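Local coordinates for Serine/threonine/tyrosine-interacting protein (Homo sapiens, PDB 2R0B), which acts as a catalytically inactive phosphatase that anchors MAPK1 and MAPK3 in the nucleus and, by binding the F-box of FBXW7, blocks its assembly into the SCF ubiquitin ligase, at residues R3-I9 / Y126-F132; I9-L15 / V108-I112. All coordinates share one frame; numbering follows the deposited sequence.

Interaction 1. Residues R3-I9 / Y126-F132; sequences RREMQEI and YVQERRF
Arg131, just past the C-terminal end of helix 120-130, reaches across to Gln7 of the edge strand and to the chain preceding it, and can be followed atom by atom. CB lies 3.3 Å from Gln7 OE1. With CG anti to the backbone N (chi1 -174°) and the chain extended as far as NE, the methylenes run past that same oxygen, CG coming to 3.1 Å of Gln7 OE1. At the tip, NH1 returns to it in a nearly straight hydrogen bond (NH1 to OE1 2.9 Å, 165° at the hydrogen), which uses a lone pair in the amide plane; amide and guanidinium are only 11° from coplanar. NH2 donates to Arg3 O at 2.8 Å and to Ala99 O, while NE bonds Gly100 O, so the group also ties the N-terminal chain to the loop after strand 93-96, which corresponds to the P-loop of protein-tyrosine phosphatases. Cutting Arg131 back to alanine removes these N-H groups, and Gln7 OE1 and the carbonyls of Arg3, Ala99 and Gly100 would probably lose the donor they share, leaving the N-terminal chain less firmly tied.

Further along, Tyr126 OH donates to Ile9 O (2.7 Å). Ile9 CG2 sits at the edge of the Tyr126 ring, 3.9 Å from its CE2, and also meets Val127 CG2. Arg130 NH2 lies over the centre of that ring, 3.3 Å above its plane, and also donates to the backbone O of Tyr126. Beside this apolar patch, the buried Arg131 guanidinium gives all its nitrogens to uncharged oxygens, whose dipoles probably share its charge.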
ATOM      1  N   ARG A   3      12.707   7.865   3.794  1.00 19.87           N
ATOM      2  CA  ARG A   3      12.654   6.364   3.618  1.00 20.24           C
ATOM      3  C   ARG A   3      12.078   5.630   4.833  1.00 20.58           C
ATOM      4  O   ARG A   3      11.361   4.632   4.658  1.00 19.26           O
ATOM      5  CB  ARG A   3      14.049   5.820   3.214  1.00 20.36           C
ATOM      6  CG  ARG A   3      14.393   4.367   3.657  1.00 19.73           C
ATOM      7  CD  ARG A   3      13.714   3.304   2.796  1.00 21.87           C
ATOM      8  NE  ARG A   3      14.088   1.968   3.243  1.00 21.06           N
ATOM      9  CZ  ARG A   3      13.545   1.334   4.283  1.00 21.68           C
ATOM     10  NH1 ARG A   3      13.995   0.120   4.618  1.00 21.11           N
ATOM     11  NH2 ARG A   3      12.560   1.904   4.989  1.00 21.23           N
ATOM     12  N   ARG A   4      12.344   6.132   6.044  1.00 21.02           N
ATOM     13  CA  ARG A   4      11.802   5.513   7.270  1.00 21.83           C
ATOM     14  C   ARG A   4      10.524   6.192   7.806  1.00 22.80           C
ATOM     15  O   ARG A   4      10.117   5.958   8.944  1.00 23.68           O
ATOM     16  CB  ARG A   4      12.887   5.390   8.355  1.00 22.41           C
ATOM     17  CG  ARG A   4      14.093   4.540   7.906  1.00 22.14           C
ATOM     18  CD  ARG A   4      15.031   4.154   9.055  1.00 23.43           C
ATOM     19  NE  ARG A   4      14.502   3.066   9.878  1.00 25.25           N
ATOM     20  CZ  ARG A   4      14.642   1.769   9.581  1.00 25.28           C
ATOM     21  NH1 ARG A   4      15.298   1.388   8.488  1.00 25.42           N
ATOM     22  NH2 ARG A   4      14.120   0.848  10.378  1.00 23.92           N
ATOM     23  N   GLU A   5       9.899   7.015   6.970  1.00 22.13           N
ATOM     24  CA  GLU A   5       8.642   7.686   7.292  1.00 22.35           C
ATOM     25  C   GLU A   5       7.614   7.501   6.177  1.00 21.03           C
ATOM     26  O   GLU A   5       7.960   7.109   5.055  1.00 20.07           O
ATOM     27  CB  GLU A   5       8.860   9.184   7.573  1.00 22.72           C
ATOM     28  CG  GLU A   5       9.401   9.999   6.405  1.00 24.34           C
ATOM     29  CD  GLU A   5       9.761  11.443   6.790  1.00 24.98           C
ATOM     30  OE1 GLU A   5       9.779  11.758   7.993  1.00 30.40           O
ATOM     31  OE2 GLU A   5       9.984  12.271   5.876  1.00 31.42           O
ATOM     32  N   MET A   6       6.355   7.774   6.509  1.00 19.78           N
ATOM     33  CA  MET A   6       5.247   7.672   5.538  1.00 17.77           C
ATOM     34  C   MET A   6       5.025   8.997   4.793  1.00 19.14           C
ATOM     35  O   MET A   6       5.223  10.088   5.363  1.00 20.32           O
ATOM     36  CB  MET A   6       3.944   7.195   6.223  1.00 19.28           C
ATOM     37  CG  MET A   6       3.233   8.209   7.144  1.00 18.01           C
ATOM     38  SD  MET A   6       1.645   7.693   7.889  1.00 13.07           S
ATOM     39  CE  MET A   6       1.137   9.235   8.700  1.00 19.38           C
ATOM     40  N   GLN A   7       4.626   8.888   3.518  1.00 17.63           N
ATOM     41  CA  GLN A   7       4.262  10.046   2.716  1.00 17.68           C
ATOM     42  C   GLN A   7       2.806   9.972   2.282  1.00 18.05           C
ATOM     43  O   GLN A   7       2.327   8.895   1.957  1.00 17.00           O
ATOM     44  CB  GLN A   7       5.143  10.130   1.476  1.00 17.38           C
ATOM     45  CG  GLN A   7       6.560  10.603   1.806  1.00 18.39           C
ATOM     46  CD  GLN A   7       7.448   9.446   2.176  1.00 19.85           C
ATOM     47  OE1 GLN A   7       7.400   8.415   1.525  1.00 20.00           O
ATOM     48  NE2 GLN A   7       8.274   9.613   3.202  1.00 19.45           N
ATOM     49  N   GLU A   8       2.106  11.113   2.269  1.00 18.68           N
ATOM     50  CA  GLU A   8       0.812  11.191   1.594  1.00 18.41           C
ATOM     51  C   GLU A   8       0.995  11.159   0.090  1.00 18.46           C
ATOM     52  O   GLU A   8       1.654  12.024  -0.497  1.00 19.16           O
ATOM     53  CB  GLU A   8      -0.013  12.427   2.006  1.00 18.92           C
ATOM     54  CG  GLU A   8      -1.522  12.243   1.731  1.00 18.28           C
ATOM     55  CD  GLU A   8      -2.447  13.278   2.415  1.00 21.63           C
ATOM     56  OE1 GLU A   8      -1.973  14.130   3.203  1.00 26.17           O
ATOM     57  OE2 GLU A   8      -3.675  13.245   2.157  1.00 23.57           O
ATOM     58  N   ILE A   9       0.399  10.159  -0.540  1.00 16.80           N
ATOM     59  CA  ILE A   9       0.584   9.946  -1.966  1.00 17.04           C
ATOM     60  C   ILE A   9      -0.534  10.624  -2.746  1.00 17.21           C
ATOM     61  O   ILE A   9      -0.318  11.250  -3.803  1.00 18.35           O
ATOM     62  CB  ILE A   9       0.599   8.449  -2.289  1.00 15.61           C
ATOM     63  CG1 ILE A   9       1.753   7.729  -1.545  1.00 15.48           C
ATOM     64  CG2 ILE A   9       0.687   8.227  -3.797  1.00 17.74           C
ATOM     65  CD1 ILE A   9       3.147   8.328  -1.790  1.00 14.35           C
ATOM     66  N   TYR A 126       4.363   9.276 -10.749  1.00 14.89           N
ATOM     67  CA  TYR A 126       3.610  10.109  -9.826  1.00 15.17           C
ATOM     68  C   TYR A 126       3.994   9.735  -8.394  1.00 15.28           C
ATOM     69  O   TYR A 126       4.242  10.595  -7.537  1.00 17.36           O
ATOM     70  CB  TYR A 126       2.097   9.930 -10.075  1.00 14.96           C
ATOM     71  CG  TYR A 126       1.287  10.631  -9.046  1.00 15.04           C
ATOM     72  CD1 TYR A 126       0.818  11.920  -9.275  1.00 16.66           C
ATOM     73  CD2 TYR A 126       1.022  10.032  -7.803  1.00 14.94           C
ATOM     74  CE1 TYR A 126       0.085  12.585  -8.311  1.00 16.26           C
ATOM     75  CE2 TYR A 126       0.296  10.695  -6.824  1.00 16.79           C
ATOM     76  CZ  TYR A 126      -0.171  11.958  -7.078  1.00 15.89           C
ATOM     77  OH  TYR A 126      -0.877  12.624  -6.104  1.00 19.00           O
ATOM     78  N   VAL A 127       4.049   8.437  -8.129  1.00 15.51           N
ATOM     79  CA  VAL A 127       4.355   7.986  -6.772  1.00 15.60           C
ATOM     80  C   VAL A 127       5.823   8.221  -6.432  1.00 16.69           C
ATOM     81  O   VAL A 127       6.136   8.637  -5.327  1.00 16.96           O
ATOM     82  CB  VAL A 127       3.933   6.513  -6.529  1.00 15.02           C
ATOM     83  CG1 VAL A 127       4.346   6.028  -5.117  1.00 14.44           C
ATOM     84  CG2 VAL A 127       2.473   6.368  -6.722  1.00 12.66           C
ATOM     85  N   GLN A 128       6.712   7.986  -7.397  1.00 17.60           N
ATOM     86  CA  GLN A 128       8.147   8.196  -7.210  1.00 19.03           C
ATOM     87  C   GLN A 128       8.456   9.657  -6.829  1.00 19.18           C
ATOM     88  O   GLN A 128       9.373   9.938  -6.038  1.00 18.62           O
ATOM     89  CB  GLN A 128       8.862   7.816  -8.507  1.00 19.30           C
ATOM     90  CG  GLN A 128      10.370   7.753  -8.435  1.00 20.94           C
ATOM     91  CD  GLN A 128      10.975   7.425  -9.799  1.00 20.58           C
ATOM     92  OE1 GLN A 128      10.629   8.040 -10.823  1.00 25.14           O
ATOM     93  NE2 GLN A 128      11.879   6.459  -9.821  1.00 22.09           N
ATOM     94  N   GLU A 129       7.676  10.593  -7.362  1.00 19.64           N
ATOM     95  CA  GLU A 129       7.899  12.005  -7.048  1.00 20.70           C
ATOM     96  C   GLU A 129       7.633  12.285  -5.558  1.00 20.84           C
ATOM     97  O   GLU A 129       8.269  13.175  -4.959  1.00 21.03           O
ATOM     98  CB  GLU A 129       7.056  12.913  -7.960  1.00 21.61           C
ATOM     99  CG  GLU A 129       7.492  12.856  -9.431  1.00 25.70           C
ATOM    100  CD  GLU A 129       8.532  13.900  -9.835  1.00 30.39           C
ATOM    101  OE1 GLU A 129       9.373  14.308  -8.987  1.00 31.61           O
ATOM    102  OE2 GLU A 129       8.504  14.303 -11.027  1.00 31.23           O
ATOM    103  N   ARG A 130       6.735  11.501  -4.961  1.00 19.28           N
ATOM    104  CA  ARG A 130       6.367  11.656  -3.544  1.00 19.18           C
ATOM    105  C   ARG A 130       7.216  10.792  -2.606  1.00 18.07           C
ATOM    106  O   ARG A 130       7.539  11.212  -1.494  1.00 19.02           O
ATOM    107  CB  ARG A 130       4.903  11.290  -3.336  1.00 19.16           C
ATOM    108  CG  ARG A 130       3.910  12.408  -3.612  1.00 21.59           C
ATOM    109  CD  ARG A 130       3.067  12.102  -4.825  1.00 20.53           C
ATOM    110  NE  ARG A 130       2.407  13.305  -5.329  1.00 23.78           N
ATOM    111  CZ  ARG A 130       2.562  13.804  -6.555  1.00 23.85           C
ATOM    112  NH1 ARG A 130       1.902  14.897  -6.891  1.00 25.34           N
ATOM    113  NH2 ARG A 130       3.350  13.214  -7.453  1.00 21.76           N
ATOM    114  N   ARG A 131       7.527   9.571  -3.041  1.00 16.68           N
ATOM    115  CA  ARG A 131       8.388   8.669  -2.274  1.00 16.08           C
ATOM    116  C   ARG A 131       9.508   8.170  -3.183  1.00 15.65           C
ATOM    117  O   ARG A 131       9.358   7.222  -3.974  1.00 15.75           O
ATOM    118  CB  ARG A 131       7.593   7.508  -1.660  1.00 16.07           C
ATOM    119  CG  ARG A 131       8.451   6.619  -0.734  1.00 14.58           C
ATOM    120  CD  ARG A 131       7.582   5.556  -0.061  1.00 15.91           C
ATOM    121  NE  ARG A 131       8.377   4.617   0.733  1.00 12.59           N
ATOM    122  CZ  ARG A 131       8.941   4.890   1.912  1.00 14.56           C
ATOM    123  NH1 ARG A 131       8.833   6.107   2.456  1.00 16.50           N
ATOM    124  NH2 ARG A 131       9.662   3.959   2.519  1.00 14.34           N
ATOM    125  N   PHE A 132      10.654   8.828  -3.056  1.00 16.83           N
ATOM    126  CA  PHE A 132      11.742   8.696  -4.007  1.00 17.57           C
ATOM    127  C   PHE A 132      12.276   7.279  -4.199  1.00 17.42           C
ATOM    128  O   PHE A 132      12.834   6.964  -5.243  1.00 17.80           O
ATOM    129  CB  PHE A 132      12.879   9.661  -3.637  1.00 18.43           C
ATOM    130  CG  PHE A 132      13.704   9.217  -2.455  1.00 18.64           C
ATOM    131  CD1 PHE A 132      14.719   8.269  -2.615  1.00 18.67           C
ATOM    132  CD2 PHE A 132      13.502   9.787  -1.204  1.00 21.32           C
ATOM    133  CE1 PHE A 132      15.506   7.860  -1.529  1.00 19.35           C
ATOM    134  CE2 PHE A 132      14.282   9.398  -0.115  1.00 21.37           C
ATOM    135  CZ  PHE A 132      15.283   8.426  -0.278  1.00 18.85           C
TER

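Interaction 2. Residues I9-L15 / V108-I112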
ATOM      1  N   ILE A   9       0.399  10.159  -0.540  1.00 16.80           N
ATOM      2  CA  ILE A   9       0.584   9.946  -1.966  1.00 17.04           C
ATOM      3  C   ILE A   9      -0.534  10.624  -2.746  1.00 17.21           C
ATOM      4  O   ILE A   9      -0.318  11.250  -3.803  1.00 18.35           O
ATOM      5  CB  ILE A   9       0.599   8.449  -2.289  1.00 15.61           C
ATOM      6  CG1 ILE A   9       1.753   7.729  -1.545  1.00 15.48           C
ATOM      7  CG2 ILE A   9       0.687   8.227  -3.797  1.00 17.74           C
ATOM      8  CD1 ILE A   9       3.147   8.328  -1.790  1.00 14.35           C
ATOM      9  N   LEU A  10      -1.749  10.454  -2.246  1.00 16.90           N
ATOM     10  CA  LEU A  10      -2.882  11.165  -2.793  1.00 17.93           C
ATOM     11  C   LEU A  10      -3.813  11.447  -1.627  1.00 17.47           C
ATOM     12  O   LEU A  10      -3.612  10.933  -0.542  1.00 16.36           O
ATOM     13  CB  LEU A  10      -3.563  10.396  -3.933  1.00 19.15           C
ATOM     14  CG  LEU A  10      -4.188   9.013  -3.755  1.00 20.39           C
ATOM     15  CD1 LEU A  10      -5.675   9.086  -3.448  1.00 24.86           C
ATOM     16  CD2 LEU A  10      -3.955   8.157  -4.989  1.00 23.18           C
ATOM     17  N   PRO A  11      -4.807  12.313  -1.827  1.00 17.35           N
ATOM     18  CA  PRO A  11      -5.591  12.673  -0.643  1.00 17.36           C
ATOM     19  C   PRO A  11      -6.109  11.475   0.162  1.00 16.62           C
ATOM     20  O   PRO A  11      -6.911  10.675  -0.333  1.00 17.94           O
ATOM     21  CB  PRO A  11      -6.718  13.505  -1.222  1.00 17.70           C
ATOM     22  CG  PRO A  11      -6.149  14.099  -2.450  1.00 18.24           C
ATOM     23  CD  PRO A  11      -5.248  13.040  -3.037  1.00 18.04           C
ATOM     24  N   GLY A  12      -5.642  11.355   1.408  1.00 16.24           N
ATOM     25  CA  GLY A  12      -6.119  10.286   2.274  1.00 15.35           C
ATOM     26  C   GLY A  12      -5.441   8.926   2.122  1.00 15.39           C
ATOM     27  O   GLY A  12      -5.824   7.973   2.810  1.00 16.31           O
ATOM     28  N   LEU A  13      -4.436   8.822   1.266  1.00 14.84           N
ATOM     29  CA  LEU A  13      -3.746   7.525   1.066  1.00 14.07           C
ATOM     30  C   LEU A  13      -2.263   7.731   1.267  1.00 14.50           C
ATOM     31  O   LEU A  13      -1.643   8.493   0.535  1.00 15.48           O
ATOM     32  CB  LEU A  13      -4.026   6.956  -0.329  1.00 14.26           C
ATOM     33  CG  LEU A  13      -3.334   5.654  -0.727  1.00 14.78           C
ATOM     34  CD1 LEU A  13      -3.818   4.510   0.150  1.00 15.39           C
ATOM     35  CD2 LEU A  13      -3.539   5.324  -2.211  1.00 14.64           C
ATOM     36  N   PHE A  14      -1.708   7.054   2.268  1.00 14.49           N
ATOM     37  CA  PHE A  14      -0.328   7.206   2.671  1.00 14.50           C
ATOM     38  C   PHE A  14       0.428   5.909   2.408  1.00 14.92           C
ATOM     39  O   PHE A  14      -0.161   4.821   2.450  1.00 14.77           O
ATOM     40  CB  PHE A  14      -0.233   7.511   4.178  1.00 15.39           C
ATOM     41  CG  PHE A  14      -0.874   8.812   4.594  1.00 14.52           C
ATOM     42  CD1 PHE A  14      -0.073   9.889   4.975  1.00 14.88           C
ATOM     43  CD2 PHE A  14      -2.258   8.951   4.646  1.00 16.32           C
ATOM     44  CE1 PHE A  14      -0.644  11.091   5.396  1.00 15.74           C
ATOM     45  CE2 PHE A  14      -2.845  10.170   5.068  1.00 17.67           C
ATOM     46  CZ  PHE A  14      -2.025  11.237   5.420  1.00 15.24           C
ATOM     47  N   LEU A  15       1.731   6.038   2.162  1.00 14.37           N
ATOM     48  CA  LEU A  15       2.593   4.890   1.855  1.00 14.29           C
ATOM     49  C   LEU A  15       3.841   4.982   2.703  1.00 14.10           C
ATOM     50  O   LEU A  15       4.480   6.032   2.760  1.00 15.02           O
ATOM     51  CB  LEU A  15       2.976   4.904   0.367  1.00 13.27           C
ATOM     52  CG  LEU A  15       4.042   3.908  -0.135  1.00 15.20           C
ATOM     53  CD1 LEU A  15       3.640   2.445   0.020  1.00 16.79           C
ATOM     54  CD2 LEU A  15       4.460   4.205  -1.584  1.00 15.22           C
ATOM     55  N   VAL A 108      -0.193   0.493  -3.955  1.00 13.54           N
ATOM     56  CA  VAL A 108      -0.650   1.896  -4.052  1.00 13.88           C
ATOM     57  C   VAL A 108      -0.788   2.268  -5.529  1.00 13.65           C
ATOM     58  O   VAL A 108      -1.730   2.991  -5.933  1.00 14.66           O
ATOM     59  CB  VAL A 108       0.293   2.846  -3.273  1.00 13.84           C
ATOM     60  CG1 VAL A 108       0.098   4.293  -3.704  1.00 13.41           C
ATOM     61  CG2 VAL A 108       0.073   2.693  -1.732  1.00 14.63           C
ATOM     62  N   ILE A 109       0.130   1.743  -6.342  1.00 12.62           N
ATOM     63  CA  ILE A 109       0.097   1.988  -7.798  1.00 13.46           C
ATOM     64  C   ILE A 109      -1.147   1.366  -8.424  1.00 13.95           C
ATOM     65  O   ILE A 109      -1.757   1.957  -9.304  1.00 14.33           O
ATOM     66  CB  ILE A 109       1.422   1.565  -8.498  1.00 12.82           C
ATOM     67  CG1 ILE A 109       2.533   2.573  -8.099  1.00 13.66           C
ATOM     68  CG2 ILE A 109       1.235   1.460 -10.053  1.00 13.49           C
ATOM     69  CD1 ILE A 109       3.999   2.095  -8.237  1.00 13.92           C
ATOM     70  N   ALA A 110      -1.527   0.172  -7.982  1.00 13.85           N
ATOM     71  CA  ALA A 110      -2.702  -0.471  -8.553  1.00 13.00           C
ATOM     72  C   ALA A 110      -3.946   0.380  -8.311  1.00 13.72           C
ATOM     73  O   ALA A 110      -4.762   0.567  -9.212  1.00 12.58           O
ATOM     74  CB  ALA A 110      -2.891  -1.856  -7.947  1.00 14.16           C
ATOM     75  N   TYR A 111      -4.055   0.906  -7.088  1.00 11.96           N
ATOM     76  CA  TYR A 111      -5.174   1.744  -6.708  1.00 13.53           C
ATOM     77  C   TYR A 111      -5.191   2.982  -7.600  1.00 12.77           C
ATOM     78  O   TYR A 111      -6.250   3.369  -8.101  1.00 13.17           O
ATOM     79  CB  TYR A 111      -5.123   2.119  -5.210  1.00 13.37           C
ATOM     80  CG  TYR A 111      -6.272   3.020  -4.838  1.00 13.72           C
ATOM     81  CD1 TYR A 111      -7.548   2.498  -4.581  1.00 13.45           C
ATOM     82  CD2 TYR A 111      -6.112   4.401  -4.856  1.00 15.16           C
ATOM     83  CE1 TYR A 111      -8.621   3.340  -4.282  1.00 13.11           C
ATOM     84  CE2 TYR A 111      -7.175   5.250  -4.571  1.00 14.97           C
ATOM     85  CZ  TYR A 111      -8.412   4.717  -4.279  1.00 14.62           C
ATOM     86  OH  TYR A 111      -9.432   5.603  -4.036  1.00 17.43           O
ATOM     87  N   ILE A 112      -4.019   3.576  -7.817  1.00 13.32           N
ATOM     88  CA  ILE A 112      -3.932   4.832  -8.600  1.00 13.96           C
ATOM     89  C   ILE A 112      -4.256   4.613 -10.071  1.00 14.03           C
ATOM     90  O   ILE A 112      -5.014   5.390 -10.679  1.00 14.91           O
ATOM     91  CB  ILE A 112      -2.548   5.488  -8.468  1.00 14.44           C
ATOM     92  CG1 ILE A 112      -2.376   6.034  -7.069  1.00 15.60           C
ATOM     93  CG2 ILE A 112      -2.362   6.613  -9.563  1.00 16.35           C
ATOM     94  CD1 ILE A 112      -0.936   6.390  -6.720  1.00 15.36           C
TER
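The β-hairpin of strands 7-10 and 13-16 lies against helix 103-116 in the α/β fold of the dual-specificity phosphatase domain, and residues 9-15 and 108-112 form the buried apolar seam between them. The hairpin closes through a type II turn from Leu10 to Leu13, where Gly12 takes the positive phi that this turn needs at its third residue. A classic β bulge adjoins the turn: Ile9 and Leu10 together face Leu13, with Ile9 N bonded to Leu13 O and Leu10 N making a weak bond to the same oxygen. One consequence of the bulge is that two successive residues of one strand both turn their side chains toward the helix.

Val108 fits among three hairpin side chains. Its CG1 meets Leu13 CD2 at 4.1 Å and Ile9 CG2 at 4.0 Å, while its other methyl, CG2, reaches Leu15 CD1. One turn on, the Tyr111 ring takes Leu13 CD2 at its CD2 atom, 3.8 Å away, the leucine and tyrosine side chains lying alongside one another and pointing opposite ways. Leu10 CD1 approaches the same ring at its edge, 4.3 Å from CE2. Helix 76-88 provides further neighbours for this tyrosine, including Ile83 and Leu87, and Asp84 OD1 accepts a weak hydrogen bond from its OH.

Ile112 spans the bulge with its CD1, 3.8 Å from Ile9 CG2, the two side chains being nearly perpendicular. In Leu10, chi1 of 61° sets CG between the backbone N and the carbonyl carbon, and an unusual chi2 of 94° then turns CD2 onto Ile112. Packing is tightest there, with Leu10 CD2 only 3.4 Å from Ile112 CG1.

How the interactions relate
The two contacts lie side by side in one phosphatase-like domain, their centres about 10 Å apart, and Ile9 belongs to both. Interaction 2 is nested within the loop of chain that interaction 1 closes. Strand 7-10, at the edge of the mixed sheet, serves both, and strand 13-16 beside it joins them through a probable hydrogen bond from Leu15 N to Gln7 O. Helices 103-116 and 120-130, consecutive in sequence, receive the hairpin in turn; between them, Val127 CG2 packs against Ile112 CD1 at 3.4 Å. The N-terminal hairpin, at the edge of the sheet, is thereby fastened to the helices that cover it, a phosphatase-type framework preserved in a protein without catalytic activity.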